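Local coordinates for protein restriction endonuclease Hpy99I (Helicobacter pylori, PDB 3GOX) that probably cleaves double-stranded DNA at a specific pseudopalindromic sequence as a beta-beta-alpha-metal type II restriction endonuclease, at residues D15-A20 with N30-I35. Residues are numbered along the deposited sequence; the frame is centred on the assembly and turned at random.
Sequences DDFVIA and NSVGVI
Val18 and Gly33 face each other as a hydrogen-bonded pair of an antiparallel hairpin in the SH3-family domain, joined by Val18 N to Gly33 O (2.9 Å) and Gly33 N to Val18 O (2.8 Å). Gly33 has no side chain, and Val18 meets Ile35 diagonally: their side chains cross at about a right angle, with Ile35 CD1 4.0 Å from Val18 CG2. Ile35 chi1 (-57°) sets CG1 beside Asp16 O (3.5 Å), which accepts a hydrogen bond from Ile35 N, and chi2 (-58°) turns CD1 to Val18. Leu61 and Val45 of the flanking strands pack on Val18. On the other side Phe17 lies between Val32 and Val34, CD1 4.0 Å from Val32 CG1, and Val34 CG2 sits over one ring face near its rim. Gly135 and Val137 of the second subunit pack on Phe17 and Val34 respectively. The looser end is at Asp15, an exposed residue whose N bonds to Ile35 O (2.9 Å); a water donates to both Asp15 OD1 and that same oxygen. Ile35 O thus accepts two bonds. The chemistry implies that backbone bonds set the hairpin's register and also reach strand 61-63, while apolar side chains add packing on both faces and on the second subunit.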
# COMPACT_ATOMS: atom_id res chain seq x y z
N ASP A 15 21.21 -15.66 19.26
CA ASP A 15 20.78 -14.53 18.42
C ASP A 15 21.54 -14.46 17.10
O ASP A 15 21.17 -13.66 16.24
CB ASP A 15 20.83 -13.18 19.14
CG ASP A 15 20.05 -13.19 20.44
OD1 ASP A 15 19.00 -13.84 20.51
OD2 ASP A 15 20.47 -12.46 21.36
N ASP A 16 22.58 -15.28 16.93
CA ASP A 16 23.27 -15.36 15.64
C ASP A 16 22.37 -15.99 14.59
O ASP A 16 21.50 -16.81 14.90
CB ASP A 16 24.54 -16.22 15.70
CG ASP A 16 25.68 -15.57 16.45
OD1 ASP A 16 25.66 -14.35 16.73
OD2 ASP A 16 26.66 -16.32 16.69
N PHE A 17 22.61 -15.63 13.33
CA PHE A 17 21.91 -16.23 12.19
C PHE A 17 22.76 -17.24 11.43
O PHE A 17 23.97 -17.07 11.28
CB PHE A 17 21.42 -15.12 11.25
CG PHE A 17 20.28 -14.34 11.82
CD1 PHE A 17 18.98 -14.80 11.70
CD2 PHE A 17 20.50 -13.17 12.51
CE1 PHE A 17 17.93 -14.08 12.26
CE2 PHE A 17 19.46 -12.45 13.07
CZ PHE A 17 18.18 -12.92 12.93
N VAL A 18 22.11 -18.31 10.99
CA VAL A 18 22.76 -19.40 10.30
C VAL A 18 21.90 -19.87 9.15
O VAL A 18 20.68 -19.59 9.12
CB VAL A 18 22.99 -20.61 11.24
CG1 VAL A 18 24.01 -20.24 12.32
CG2 VAL A 18 21.68 -21.09 11.86
N ILE A 19 22.52 -20.60 8.23
CA ILE A 19 21.76 -21.40 7.28
C ILE A 19 22.05 -22.87 7.52
O ILE A 19 23.14 -23.25 7.96
CB ILE A 19 22.06 -21.03 5.80
CG1 ILE A 19 23.56 -21.08 5.52
CG2 ILE A 19 21.44 -19.67 5.48
CD1 ILE A 19 23.91 -20.85 4.06
N ALA A 20 21.07 -23.70 7.20
CA ALA A 20 21.28 -25.14 7.10
C ALA A 20 22.15 -25.44 5.89
O ALA A 20 21.82 -25.06 4.78
CB ALA A 20 19.94 -25.86 6.98
N ASN A 30 19.90 -24.06 2.97
CA ASN A 30 19.85 -22.60 2.83
C ASN A 30 18.70 -21.94 3.56
O ASN A 30 18.54 -20.72 3.52
CB ASN A 30 19.90 -22.15 1.37
CG ASN A 30 21.15 -22.59 0.68
OD1 ASN A 30 22.19 -22.67 1.30
ND2 ASN A 30 21.05 -22.90 -0.60
N SER A 31 17.95 -22.74 4.32
CA SER A 31 16.95 -22.20 5.26
C SER A 31 17.65 -21.40 6.33
O SER A 31 18.59 -21.91 6.94
CB SER A 31 16.16 -23.33 5.90
OG SER A 31 15.38 -24.04 4.95
N VAL A 32 17.20 -20.17 6.57
CA VAL A 32 17.75 -19.29 7.60
C VAL A 32 17.11 -19.60 8.94
O VAL A 32 15.89 -19.73 9.07
CB VAL A 32 17.55 -17.80 7.25
CG1 VAL A 32 18.12 -16.88 8.36
CG2 VAL A 32 18.22 -17.51 5.92
N GLY A 33 17.97 -19.69 9.95
CA GLY A 33 17.54 -19.85 11.33
C GLY A 33 18.27 -18.91 12.25
O GLY A 33 19.32 -18.37 11.91
N VAL A 34 17.69 -18.72 13.43
CA VAL A 34 18.31 -17.95 14.51
C VAL A 34 18.63 -18.91 15.68
O VAL A 34 17.84 -19.81 16.02
CB VAL A 34 17.42 -16.78 14.95
CG1 VAL A 34 16.07 -17.22 15.44
CG2 VAL A 34 18.14 -15.93 15.98
N ILE A 35 19.80 -18.73 16.29
CA ILE A 35 20.20 -19.59 17.40
C ILE A 35 19.45 -19.18 18.67
O ILE A 35 19.50 -18.02 19.06
CB ILE A 35 21.72 -19.47 17.65
CG1 ILE A 35 22.50 -19.82 16.37
CG2 ILE A 35 22.16 -20.33 18.85
CD1 ILE A 35 22.21 -21.16 15.86
O HOH W 1 17.83 -15.99 20.11